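Local coordinates for type III export protein PSCG (PDB 2UWJ) that acts with PscE as a chaperone that prevents premature polymerization of the needle protein PscF in the cytoplasm and is required for assembly of the type III secretion needle, at residues Ala40-Arg45 with Asn65-Leu70; Gly53-Ala58 with Ala75-His80; Ala15-His20 with Arg45-Ala50; Leu70-Ala75 with Ala103-Gly108. All blocks are in the same frame, centred on the assembly; numbering follows the deposited sequence.

Contact 1 (Ala40-Arg45 with Asn65-Leu70); sequences AARLIR and NPWPAL
Arg-42 leaves helix 38-51 toward Trp-67 and Leu-70, where the loop between helix 55-59 and helix 71-80 is laid against it. Arg-42 CB sits 4.0 Å from Leu-70 CD1. Arg-42 CG, placed anti to the backbone N (chi1 -177°), comes closer, 3.3 Å from the same Leu-70 CD1, a tight fit. Bends at chi2 and chi3 then curl the chain round to the edge of the indole, where Trp-67 CZ3 sits over one face of the guanidinium, 3.7 Å from Arg-42 NH1. The two planes stand 68° apart, so the geometry is not that of a cation-pi stack. At the tip Arg-42 NH1 donates to a water at 3.2 Å, and that water donates to Asn-65 OD1 at 2.9 Å. Asn-65 OD1 also accepts from Trp-67 N, forming an Asx turn, while Asn-65 ND2 donates a hydrogen bond back to Trp-67 O, which Leu-70 N reaches from the opposite face. Leu-70 CD2 packs against Leu-43 CB at 3.9 Å, and both leucines also meet apolar side chains of another protein chain. No direct hydrogen bond joins the two segments: apolar carbons make the close contact, and the polar link from Arg-42 to the turn runs through water.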
loop_
_atom_site.group_PDB
_atom_site.type_symbol
_atom_site.label_atom_id
_atom_site.label_comp_id
_atom_site.label_asym_id
_atom_site.label_seq_id
_atom_site.Cartn_x
_atom_site.Cartn_y
_atom_site.Cartn_z
ATOM N N ALA C 40 15.408 -2.170 1.932
ATOM C CA ALA C 40 14.781 -0.871 1.749
ATOM C C ALA C 40 15.818 0.210 1.426
ATOM O O ALA C 40 15.571 1.085 0.585
ATOM C CB ALA C 40 13.948 -0.457 2.999
ATOM N N ALA C 41 16.971 0.181 2.093
ATOM C CA ALA C 41 17.988 1.204 1.799
ATOM C C ALA C 41 18.442 1.062 0.323
ATOM O O ALA C 41 18.640 2.063 -0.357
ATOM C CB ALA C 41 19.219 1.033 2.689
ATOM N N ARG C 42 18.610 -0.179 -0.128
ATOM C CA ARG C 42 19.096 -0.473 -1.478
ATOM C C ARG C 42 18.078 0.033 -2.517
ATOM O O ARG C 42 18.444 0.668 -3.509
ATOM C CB ARG C 42 19.354 -1.981 -1.582
ATOM C CG ARG C 42 19.930 -2.440 -2.911
ATOM C CD ARG C 42 21.266 -1.850 -3.120
ATOM N NE ARG C 42 22.186 -2.130 -2.011
ATOM C CZ ARG C 42 22.886 -3.254 -1.804
ATOM N NH1 ARG C 42 22.819 -4.308 -2.620
ATOM N NH2 ARG C 42 23.715 -3.290 -0.748
ATOM N N LEU C 43 16.802 -0.255 -2.289
ATOM C CA LEU C 43 15.709 0.288 -3.116
ATOM C C LEU C 43 15.805 1.822 -3.249
ATOM O O LEU C 43 15.730 2.411 -4.357
ATOM C CB LEU C 43 14.337 -0.050 -2.461
ATOM C CG LEU C 43 13.137 0.698 -3.091
ATOM C CD1 LEU C 43 13.091 0.282 -4.547
ATOM C CD2 LEU C 43 11.769 0.310 -2.411
ATOM N N ILE C 44 15.968 2.502 -2.126
ATOM C CA ILE C 44 16.040 3.975 -2.149
ATOM C C ILE C 44 17.258 4.485 -2.912
ATOM O O ILE C 44 17.152 5.400 -3.741
ATOM C CB ILE C 44 16.047 4.547 -0.675
ATOM C CG1 ILE C 44 14.646 4.323 -0.022
ATOM C CG2 ILE C 44 16.402 6.044 -0.687
ATOM C CD1 ILE C 44 14.720 4.218 1.617
ATOM N N ARG C 45 18.402 3.878 -2.650
ATOM C CA ARG C 45 19.653 4.238 -3.318
ATOM C C ARG C 45 19.474 4.087 -4.827
ATOM O O ARG C 45 19.825 4.974 -5.593
ATOM C CB ARG C 45 20.767 3.275 -2.862
ATOM C CG ARG C 45 21.410 3.623 -1.472
ATOM C CD ARG C 45 22.564 2.693 -1.198
ATOM N NE ARG C 45 23.122 2.873 0.149
ATOM C CZ ARG C 45 23.909 3.890 0.495
ATOM N NH1 ARG C 45 24.208 4.808 -0.415
ATOM N NH2 ARG C 45 24.433 3.976 1.726
ATOM N N ASN C 65 23.016 -9.251 -7.122
ATOM C CA ASN C 65 21.821 -8.746 -6.435
ATOM C C ASN C 65 21.055 -9.889 -5.747
ATOM O O ASN C 65 20.574 -10.823 -6.403
ATOM C CB ASN C 65 20.851 -8.044 -7.410
ATOM C CG ASN C 65 19.494 -7.788 -6.755
ATOM O OD1 ASN C 65 19.429 -7.288 -5.621
ATOM N ND2 ASN C 65 18.423 -8.111 -7.461
ATOM N N PRO C 66 20.898 -9.796 -4.430
ATOM C CA PRO C 66 20.190 -10.840 -3.684
ATOM C C PRO C 66 18.656 -10.619 -3.511
ATOM O O PRO C 66 17.973 -11.503 -3.007
ATOM C CB PRO C 66 20.907 -10.812 -2.343
ATOM C CG PRO C 66 21.034 -9.383 -2.102
ATOM C CD PRO C 66 21.480 -8.806 -3.514
ATOM N N TRP C 67 18.126 -9.466 -3.958
ATOM C CA TRP C 67 16.694 -9.138 -3.785
ATOM C C TRP C 67 15.986 -9.051 -5.111
ATOM O O TRP C 67 16.089 -8.039 -5.796
ATOM C CB TRP C 67 16.593 -7.798 -3.036
ATOM C CG TRP C 67 17.102 -7.932 -1.633
ATOM C CD1 TRP C 67 16.628 -8.791 -0.662
ATOM C CD2 TRP C 67 18.205 -7.245 -1.050
ATOM N NE1 TRP C 67 17.381 -8.679 0.472
ATOM C CE2 TRP C 67 18.354 -7.740 0.270
ATOM C CE3 TRP C 67 19.087 -6.253 -1.511
ATOM C CZ2 TRP C 67 19.350 -7.282 1.130
ATOM C CZ3 TRP C 67 20.094 -5.791 -0.646
ATOM C CH2 TRP C 67 20.210 -6.315 0.656
ATOM N N PRO C 68 15.260 -10.102 -5.495
ATOM C CA PRO C 68 14.567 -10.076 -6.786
ATOM C C PRO C 68 13.646 -8.880 -7.033
ATOM O O PRO C 68 13.497 -8.454 -8.163
ATOM C CB PRO C 68 13.818 -11.421 -6.807
ATOM C CG PRO C 68 14.759 -12.337 -5.961
ATOM C CD PRO C 68 15.068 -11.402 -4.801
ATOM N N ALA C 69 13.051 -8.322 -5.984
ATOM C CA ALA C 69 12.140 -7.195 -6.182
ATOM C C ALA C 69 12.868 -5.950 -6.746
ATOM O O ALA C 69 12.204 -5.004 -7.136
ATOM C CB ALA C 69 11.451 -6.831 -4.845
ATOM N N LEU C 70 14.207 -5.931 -6.683
ATOM C CA LEU C 70 14.982 -4.805 -7.193
ATOM C C LEU C 70 15.309 -4.979 -8.681
ATOM O O LEU C 70 15.679 -3.990 -9.355
ATOM C CB LEU C 70 16.307 -4.619 -6.426
ATOM C CG LEU C 70 16.141 -4.357 -4.924
ATOM C CD1 LEU C 70 17.530 -4.206 -4.300
ATOM C CD2 LEU C 70 15.251 -3.086 -4.685
HETATM O O HOH W 1 21.285 -5.111 -5.281
#

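Contact 2 (Gly53-Ala58 with Ala75-His80); sequences GRYQEA and ALCEWH
The backbones come nearest at Tyr-55 and Cys-77, whose CA atoms are 5.1 Å apart where the short helix 55-59, which follows helix 38-51, packs on helix 71-80 in this helical fold of the TPR clan. Tyr-55 follows a Schellman motif at Gly-53, which ends the preceding helix, and the N-cap position at Arg-54. With CG beside its backbone N (chi1 -52°), the tyrosine ring lies flat against His-80. His-80 CB makes a CH-pi contact, 3.5 Å from the centroid of the Tyr-55 ring and near the normal. The imidazole is slid farther out: its plane is only 9° from that of the phenol, yet the centroids are 4.9 Å apart. Only the hydroxyl end of the phenol reaches the imidazole, Tyr-55 OH lying over its rim, 3.5 Å from His-80 CG. Gly-53 O covers the other face of the phenol, and Trp-79 the other face of the imidazole. Cys-77 SG approaches the phenol at its edge, 4.0 Å from Tyr-55 CD1, and also packs on Ala-58 CB at 3.7 Å. His-80 NE2 is hydrogen-bonded to the backbone of another protein chain. Between residues 53-58 and 75-80 the contact rests on dispersion, CH-pi and sulfur-aromatic interactions, with no hydrogen bond across it, while the histidine's polar end serves the neighbouring chain.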
loop_
_atom_site.group_PDB
_atom_site.type_symbol
_atom_site.label_atom_id
_atom_site.label_comp_id
_atom_site.label_asym_id
_atom_site.label_seq_id
_atom_site.Cartn_x
_atom_site.Cartn_y
_atom_site.Cartn_z
ATOM N N GLY C 53 19.218 9.852 -13.481
ATOM C CA GLY C 53 19.834 9.470 -14.748
ATOM C C GLY C 53 21.208 8.817 -14.552
ATOM O O GLY C 53 21.929 8.582 -15.528
ATOM N N ARG C 54 21.581 8.481 -13.312
ATOM C CA ARG C 54 22.897 7.858 -13.044
ATOM C C ARG C 54 22.739 6.372 -13.124
ATOM O O ARG C 54 22.837 5.634 -12.090
ATOM C CB ARG C 54 23.366 8.253 -11.657
ATOM C CG ARG C 54 23.730 9.716 -11.566
ATOM C CD ARG C 54 24.900 9.711 -10.579
ATOM N NE ARG C 54 24.501 10.433 -9.431
ATOM C CZ ARG C 54 25.083 10.481 -8.246
ATOM N NH1 ARG C 54 26.203 9.829 -7.911
ATOM N NH2 ARG C 54 24.459 11.229 -7.369
ATOM N N TYR C 55 22.464 5.922 -14.336
ATOM C CA TYR C 55 22.169 4.519 -14.601
ATOM C C TYR C 55 23.273 3.511 -14.324
ATOM O O TYR C 55 22.979 2.392 -13.835
ATOM C CB TYR C 55 21.681 4.326 -16.068
ATOM C CG TYR C 55 20.523 5.257 -16.469
ATOM C CD1 TYR C 55 19.298 5.232 -15.765
ATOM C CD2 TYR C 55 20.676 6.223 -17.513
ATOM C CE1 TYR C 55 18.245 6.135 -16.053
ATOM C CE2 TYR C 55 19.625 7.124 -17.812
ATOM C CZ TYR C 55 18.422 7.075 -17.086
ATOM O OH TYR C 55 17.392 7.936 -17.393
ATOM N N GLN C 56 24.516 3.859 -14.702
ATOM C CA GLN C 56 25.651 2.976 -14.485
ATOM C C GLN C 56 25.907 2.770 -12.990
ATOM O O GLN C 56 26.194 1.667 -12.553
ATOM C CB GLN C 56 26.915 3.518 -15.213
ATOM C CG GLN C 56 26.971 3.100 -16.707
ATOM C CD GLN C 56 27.181 1.577 -16.920
ATOM O OE1 GLN C 56 27.249 0.774 -15.959
ATOM N NE2 GLN C 56 27.290 1.178 -18.192
ATOM N N GLU C 57 25.804 3.826 -12.204
ATOM C CA GLU C 57 26.020 3.664 -10.772
ATOM C C GLU C 57 24.877 2.809 -10.157
ATOM O O GLU C 57 25.133 1.979 -9.276
ATOM C CB GLU C 57 26.110 5.026 -10.087
ATOM C CG GLU C 57 27.367 5.871 -10.562
ATOM C CD GLU C 57 27.192 7.321 -10.145
ATOM O OE1 GLU C 57 27.481 7.676 -8.982
ATOM O OE2 GLU C 57 26.703 8.082 -11.005
ATOM N N ALA C 58 23.636 3.000 -10.615
ATOM C CA ALA C 58 22.531 2.180 -10.084
ATOM C C ALA C 58 22.803 0.726 -10.447
ATOM O O ALA C 58 22.595 -0.171 -9.626
ATOM C CB ALA C 58 21.142 2.663 -10.638
ATOM N N ALA C 75 16.574 -3.568 -15.106
ATOM C CA ALA C 75 16.032 -3.610 -16.488
ATOM C C ALA C 75 15.800 -2.128 -16.970
ATOM O O ALA C 75 16.145 -1.750 -18.101
ATOM C CB ALA C 75 14.682 -4.330 -16.514
ATOM N N LEU C 76 15.220 -1.299 -16.108
ATOM C CA LEU C 76 14.914 0.096 -16.528
ATOM C C LEU C 76 16.224 0.823 -16.855
ATOM O O LEU C 76 16.277 1.618 -17.827
ATOM C CB LEU C 76 14.149 0.872 -15.436
ATOM C CG LEU C 76 12.650 0.440 -15.291
ATOM C CD1 LEU C 76 12.055 1.023 -14.009
ATOM C CD2 LEU C 76 11.855 0.871 -16.492
ATOM N N CYS C 77 17.264 0.590 -16.043
ATOM C CA CYS C 77 18.573 1.229 -16.257
ATOM C C CYS C 77 19.179 0.782 -17.606
ATOM O O CYS C 77 19.745 1.600 -18.390
ATOM C CB CYS C 77 19.540 0.880 -15.100
ATOM S SG CYS C 77 19.179 1.820 -13.606
ATOM N N GLU C 78 19.109 -0.512 -17.859
ATOM C CA GLU C 78 19.635 -1.065 -19.123
ATOM C C GLU C 78 18.847 -0.428 -20.309
ATOM O O GLU C 78 19.425 -0.082 -21.367
ATOM C CB GLU C 78 19.480 -2.604 -19.113
ATOM C CG GLU C 78 20.577 -3.265 -18.283
ATOM C CD GLU C 78 20.276 -4.723 -17.905
ATOM O OE1 GLU C 78 19.099 -5.117 -17.885
ATOM O OE2 GLU C 78 21.234 -5.440 -17.625
ATOM N N TRP C 79 17.542 -0.306 -20.139
ATOM C CA TRP C 79 16.696 0.294 -21.161
ATOM C C TRP C 79 17.155 1.737 -21.467
ATOM O O TRP C 79 17.377 2.055 -22.638
ATOM C CB TRP C 79 15.233 0.284 -20.711
ATOM C CG TRP C 79 14.231 0.952 -21.662
ATOM C CD1 TRP C 79 13.965 0.619 -22.984
ATOM C CD2 TRP C 79 13.269 1.955 -21.306
ATOM N NE1 TRP C 79 12.874 1.345 -23.456
ATOM C CE2 TRP C 79 12.428 2.172 -22.455
ATOM C CE3 TRP C 79 13.020 2.686 -20.132
ATOM C CZ2 TRP C 79 11.363 3.086 -22.448
ATOM C CZ3 TRP C 79 11.941 3.611 -20.127
ATOM C CH2 TRP C 79 11.130 3.794 -21.286
ATOM N N HIS C 80 17.315 2.599 -20.454
ATOM C CA HIS C 80 17.715 3.981 -20.721
ATOM C C HIS C 80 19.137 4.068 -21.232
ATOM O O HIS C 80 19.489 5.061 -21.878
ATOM C CB HIS C 80 17.558 4.903 -19.489
ATOM C CG HIS C 80 16.145 5.037 -18.998
ATOM N ND1 HIS C 80 15.220 5.872 -19.581
ATOM C CD2 HIS C 80 15.521 4.502 -17.909
ATOM C CE1 HIS C 80 14.099 5.872 -18.887
ATOM N NE2 HIS C 80 14.253 5.045 -17.859
#

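Contact 3 (Ala15-His20 with Arg45-Ala50); sequences AGSGQH and RISSLA
Near its C-terminal end, helix 4-17 packs at Ser-17 against the C-terminal part of helix 38-51, at Ser-47 and Ser-48, a close helix-helix contact in this all-helical member of the TPR clan. The CA atoms of Ser-17 and Ser-48 are only 4.5 Å apart, a separation compatible with the small side chains on both helices. Ser-47 OG, swung anti to its backbone N (chi1 175°), reaches across and donates a hydrogen bond to Ser-17 OG at 2.8 Å. Ser-17 OG lies between its own backbone N and carbonyl carbon (chi1 69°), from where it also hydrogen-bonds to Leu-14 O one turn back; since a carbonyl only accepts, Ser-17 is the donor there. The hydroxyl of Ser-17 thus accepts one hydrogen bond and donates one. Beside this bond the CB of Ser-17 rests on the backbone of the partner helix, 3.8 Å from Ser-48 N, and Ser-17 CB meets Ser-48 CB at 4.1 Å. The hydroxyl of Ser-48 turns to another partner, His-22 ND1. Gly-18, just past Ser-17, makes backbone hydrogen bonds to another protein chain, and Ala-15 packs on Glu-9 of the PscE chain. All three serines are buried, so a short relay of hydrogen bonds, Ser-47 to Ser-17 to Leu-14 O, satisfies polar groups within an interface whose backbones approach so closely that it probably leaves room only for small side chains.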
loop_
_atom_site.group_PDB
_atom_site.type_symbol
_atom_site.label_atom_id
_atom_site.label_comp_id
_atom_site.label_asym_id
_atom_site.label_seq_id
_atom_site.Cartn_x
_atom_site.Cartn_y
_atom_site.Cartn_z
ATOM N N ALA C 15 9.538 8.300 -1.690
ATOM C CA ALA C 15 8.736 9.324 -2.380
ATOM C C ALA C 15 9.672 10.430 -2.840
ATOM O O ALA C 15 9.585 10.908 -3.960
ATOM C CB ALA C 15 7.638 9.911 -1.437
ATOM N N GLY C 16 10.575 10.836 -1.961
ATOM C CA GLY C 16 11.523 11.888 -2.281
ATOM C C GLY C 16 12.536 11.561 -3.386
ATOM O O GLY C 16 12.984 12.456 -4.129
ATOM N N SER C 17 12.879 10.296 -3.513
ATOM C CA SER C 17 13.841 9.862 -4.538
ATOM C C SER C 17 13.274 10.101 -5.948
ATOM O O SER C 17 14.045 10.120 -6.894
ATOM C CB SER C 17 14.180 8.358 -4.389
ATOM O OG SER C 17 13.063 7.510 -4.723
ATOM N N GLY C 18 11.955 10.219 -6.077
ATOM C CA GLY C 18 11.342 10.442 -7.382
ATOM C C GLY C 18 10.990 11.921 -7.565
ATOM O O GLY C 18 10.469 12.324 -8.629
ATOM N N GLN C 19 11.259 12.730 -6.546
ATOM C CA GLN C 19 10.938 14.169 -6.630
ATOM C C GLN C 19 12.132 15.072 -6.316
ATOM O O GLN C 19 12.028 16.085 -5.615
ATOM C CB GLN C 19 9.732 14.515 -5.744
ATOM C CG GLN C 19 8.476 13.806 -6.235
ATOM C CD GLN C 19 7.199 14.381 -5.666
ATOM O OE1 GLN C 19 7.039 15.589 -5.606
ATOM N NE2 GLN C 19 6.268 13.503 -5.261
ATOM N N HIS C 20 13.273 14.667 -6.836
ATOM C CA HIS C 20 14.508 15.434 -6.729
ATOM C C HIS C 20 15.087 15.649 -5.325
ATOM O O HIS C 20 15.917 16.530 -5.152
ATOM C CB HIS C 20 14.322 16.797 -7.450
ATOM C CG HIS C 20 13.559 16.699 -8.750
ATOM N ND1 HIS C 20 13.961 15.893 -9.803
ATOM C CD2 HIS C 20 12.373 17.246 -9.132
ATOM C CE1 HIS C 20 13.059 15.944 -10.773
ATOM N NE2 HIS C 20 12.085 16.758 -10.394
ATOM N N ARG C 45 18.402 3.878 -2.650
ATOM C CA ARG C 45 19.653 4.238 -3.318
ATOM C C ARG C 45 19.474 4.087 -4.827
ATOM O O ARG C 45 19.825 4.974 -5.593
ATOM C CB ARG C 45 20.767 3.275 -2.862
ATOM C CG ARG C 45 21.410 3.623 -1.472
ATOM C CD ARG C 45 22.564 2.693 -1.198
ATOM N NE ARG C 45 23.122 2.873 0.149
ATOM C CZ ARG C 45 23.909 3.890 0.495
ATOM N NH1 ARG C 45 24.208 4.808 -0.415
ATOM N NH2 ARG C 45 24.433 3.976 1.726
ATOM N N ILE C 46 18.954 2.929 -5.236
ATOM C CA ILE C 46 18.767 2.655 -6.675
ATOM C C ILE C 46 17.746 3.614 -7.366
ATOM O O ILE C 46 17.996 4.172 -8.451
ATOM C CB ILE C 46 18.355 1.214 -6.872
ATOM C CG1 ILE C 46 19.577 0.328 -6.575
ATOM C CG2 ILE C 46 17.843 1.009 -8.344
ATOM C CD1 ILE C 46 19.265 -1.172 -6.407
ATOM N N SER C 47 16.619 3.839 -6.700
ATOM C CA SER C 47 15.614 4.725 -7.233
ATOM C C SER C 47 16.191 6.145 -7.369
ATOM O O SER C 47 15.986 6.830 -8.400
ATOM C CB SER C 47 14.372 4.751 -6.327
ATOM O OG SER C 47 13.441 5.715 -6.797
ATOM N N SER C 48 16.909 6.595 -6.345
ATOM C CA SER C 48 17.471 7.940 -6.363
ATOM C C SER C 48 18.481 8.072 -7.512
ATOM O O SER C 48 18.445 9.046 -8.256
ATOM C CB SER C 48 18.212 8.251 -5.063
ATOM O OG SER C 48 18.850 9.503 -5.210
ATOM N N LEU C 49 19.365 7.078 -7.651
ATOM C CA LEU C 49 20.357 7.130 -8.729
ATOM C C LEU C 49 19.679 7.039 -10.110
ATOM O O LEU C 49 19.958 7.846 -11.004
ATOM C CB LEU C 49 21.382 6.018 -8.551
ATOM C CG LEU C 49 22.354 6.237 -7.380
ATOM C CD1 LEU C 49 23.087 4.897 -7.164
ATOM C CD2 LEU C 49 23.403 7.402 -7.689
ATOM N N ALA C 50 18.761 6.095 -10.282
ATOM C CA ALA C 50 18.117 5.941 -11.579
ATOM C C ALA C 50 17.312 7.194 -11.939
ATOM O O ALA C 50 17.325 7.614 -13.116
ATOM C CB ALA C 50 17.212 4.713 -11.627
#

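Contact 4 (Leu70-Ala75 with Ala103-Gly108); sequences LEPWFA and ADFAAG
Asp-104 OD2, next in sequence to the Phe-105 whose ring meets Pro-72, is gripped by two groups outside this contact, both on another protein chain of the assembly: it is ion-paired with a basic side chain and hydrogen-bonded to a polar one. Phe-105 itself turns to helix 71-80. Its CG stands anti to the backbone N (chi1 170°), which carries the ring across a gap of 7.1 Å between the CA atoms of Pro-72 and Phe-105. Pro-72 CB then sits over the middle of the Phe-105 ring, 3.4 Å from the centroid and 7° off the normal, a nearly ideal CH-pi geometry. All six ring carbons consequently lie at similar distances from that CB. The pyrrolidine continues over one side, with Pro-72 CG 3.9 Å from Phe-105 CD2. In this helical fold of the TPR clan, helix 84-95, between helices 71-80 and 100-113 in sequence, touches both: Leu-87 meets Ala-75 and Leu-94 meets Ala-106. Ala-75, one turn along from the proline, touches the rim of the aromatic ring, its CB 4.2 Å from Phe-105 CE2. Pro-72 falls in the first turn of helix 71-80, where a proline, lacking an N-H, costs no helical hydrogen bond. Apolar side chains of a further protein chain pack on Pro-72 and Phe-105.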
loop_
_atom_site.group_PDB
_atom_site.type_symbol
_atom_site.label_atom_id
_atom_site.label_comp_id
_atom_site.label_asym_id
_atom_site.label_seq_id
_atom_site.Cartn_x
_atom_site.Cartn_y
_atom_site.Cartn_z
ATOM N N LEU C 70 14.207 -5.931 -6.683
ATOM C CA LEU C 70 14.982 -4.805 -7.193
ATOM C C LEU C 70 15.309 -4.979 -8.681
ATOM O O LEU C 70 15.679 -3.990 -9.355
ATOM C CB LEU C 70 16.307 -4.619 -6.426
ATOM C CG LEU C 70 16.141 -4.357 -4.924
ATOM C CD1 LEU C 70 17.530 -4.206 -4.300
ATOM C CD2 LEU C 70 15.251 -3.086 -4.685
ATOM N N GLU C 71 15.134 -6.201 -9.201
ATOM C CA GLU C 71 15.488 -6.466 -10.624
ATOM C C GLU C 71 14.843 -5.513 -11.667
ATOM O O GLU C 71 15.497 -5.160 -12.626
ATOM C CB GLU C 71 15.221 -7.925 -11.002
ATOM C CG GLU C 71 16.180 -8.922 -10.324
ATOM C CD GLU C 71 17.578 -8.834 -10.963
ATOM O OE1 GLU C 71 17.636 -8.848 -12.215
ATOM O OE2 GLU C 71 18.577 -8.713 -10.236
ATOM N N PRO C 72 13.550 -5.146 -11.503
ATOM C CA PRO C 72 12.969 -4.233 -12.497
ATOM C C PRO C 72 13.780 -2.934 -12.675
ATOM O O PRO C 72 13.822 -2.397 -13.775
ATOM C CB PRO C 72 11.560 -3.942 -11.943
ATOM C CG PRO C 72 11.200 -5.315 -11.239
ATOM C CD PRO C 72 12.520 -5.657 -10.555
ATOM N N TRP C 73 14.352 -2.406 -11.579
ATOM C CA TRP C 73 15.131 -1.191 -11.654
ATOM C C TRP C 73 16.340 -1.393 -12.550
ATOM O O TRP C 73 16.681 -0.475 -13.320
ATOM C CB TRP C 73 15.619 -0.725 -10.271
ATOM C CG TRP C 73 14.476 -0.455 -9.379
ATOM C CD1 TRP C 73 13.817 -1.354 -8.559
ATOM C CD2 TRP C 73 13.805 0.796 -9.228
ATOM N NE1 TRP C 73 12.769 -0.713 -7.898
ATOM C CE2 TRP C 73 12.753 0.608 -8.294
ATOM C CE3 TRP C 73 13.994 2.072 -9.794
ATOM C CZ2 TRP C 73 11.898 1.662 -7.913
ATOM C CZ3 TRP C 73 13.130 3.119 -9.405
ATOM C CH2 TRP C 73 12.117 2.909 -8.488
ATOM N N PHE C 74 16.993 -2.549 -12.477
ATOM C CA PHE C 74 18.160 -2.788 -13.352
ATOM C C PHE C 74 17.705 -2.896 -14.836
ATOM O O PHE C 74 18.396 -2.359 -15.713
ATOM C CB PHE C 74 18.949 -4.034 -12.901
ATOM C CG PHE C 74 19.336 -3.983 -11.433
ATOM C CD1 PHE C 74 19.816 -2.801 -10.875
ATOM C CD2 PHE C 74 19.194 -5.118 -10.608
ATOM C CE1 PHE C 74 20.163 -2.737 -9.488
ATOM C CE2 PHE C 74 19.534 -5.066 -9.241
ATOM C CZ PHE C 74 20.012 -3.887 -8.684
ATOM N N ALA C 75 16.574 -3.568 -15.106
ATOM C CA ALA C 75 16.032 -3.610 -16.488
ATOM C C ALA C 75 15.800 -2.128 -16.970
ATOM O O ALA C 75 16.145 -1.750 -18.101
ATOM C CB ALA C 75 14.682 -4.330 -16.514
ATOM N N ALA C 103 6.911 -11.077 -12.530
ATOM C CA ALA C 103 6.552 -11.661 -13.808
ATOM C C ALA C 103 5.726 -10.679 -14.654
ATOM O O ALA C 103 5.933 -10.555 -15.885
ATOM C CB ALA C 103 5.782 -13.001 -13.585
ATOM N N ASP C 104 4.789 -9.975 -14.019
ATOM C CA ASP C 104 3.962 -9.017 -14.767
ATOM C C ASP C 104 4.795 -7.821 -15.165
ATOM O O ASP C 104 4.568 -7.246 -16.223
ATOM C CB ASP C 104 2.743 -8.504 -13.961
ATOM C CG ASP C 104 1.712 -9.590 -13.692
ATOM O OD1 ASP C 104 1.784 -10.631 -14.392
ATOM O OD2 ASP C 104 0.848 -9.409 -12.780
ATOM N N PHE C 105 5.707 -7.379 -14.296
ATOM C CA PHE C 105 6.535 -6.235 -14.728
ATOM C C PHE C 105 7.319 -6.630 -15.999
ATOM O O PHE C 105 7.402 -5.858 -16.950
ATOM C CB PHE C 105 7.565 -5.832 -13.663
ATOM C CG PHE C 105 8.593 -4.823 -14.159
ATOM C CD1 PHE C 105 8.357 -3.464 -14.019
ATOM C CD2 PHE C 105 9.741 -5.254 -14.818
ATOM C CE1 PHE C 105 9.261 -2.514 -14.546
ATOM C CE2 PHE C 105 10.661 -4.325 -15.362
ATOM C CZ PHE C 105 10.415 -2.961 -15.230
ATOM N N ALA C 106 7.912 -7.823 -15.989
ATOM C CA ALA C 106 8.738 -8.277 -17.120
ATOM C C ALA C 106 7.947 -8.422 -18.423
ATOM O O ALA C 106 8.357 -7.919 -19.465
ATOM C CB ALA C 106 9.438 -9.601 -16.763
ATOM N N ALA C 107 6.811 -9.113 -18.352
ATOM C CA ALA C 107 5.948 -9.297 -19.518
ATOM C C ALA C 107 5.461 -7.931 -19.997
ATOM O O ALA C 107 5.453 -7.643 -21.198
ATOM C CB ALA C 107 4.749 -10.193 -19.157
ATOM N N GLY C 108 5.051 -7.063 -19.071
ATOM C CA GLY C 108 4.594 -5.752 -19.508
ATOM C C GLY C 108 5.689 -4.884 -20.147
ATOM O O GLY C 108 5.472 -4.224 -21.175
#

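How the contacts relate
From the N terminus, contact 3 closes first, bringing helix 38-51 back to the end of helix 4-17. Contact 1 opens on the same helix before contact 3 has closed, so the two cross, sharing Arg-45; it folds the loop ahead of helix 71-80 onto helix 38-51. Contact 2 opens at Gly-53, within the span that contact 1 closes, and so crosses it, joining helices 55-59 and 71-80. Contact 4 starts at Leu-70, where contact 1 ends, crosses contact 2 through Ala-75, and ties helix 71-80 to helix 100-113. None nests. Contacts 3 and 4, in series, have centres about 17 Å apart on opposite sides of the chain's centre, yet Ile-46 CG2 and Trp-73 CB meet at 3.4 Å.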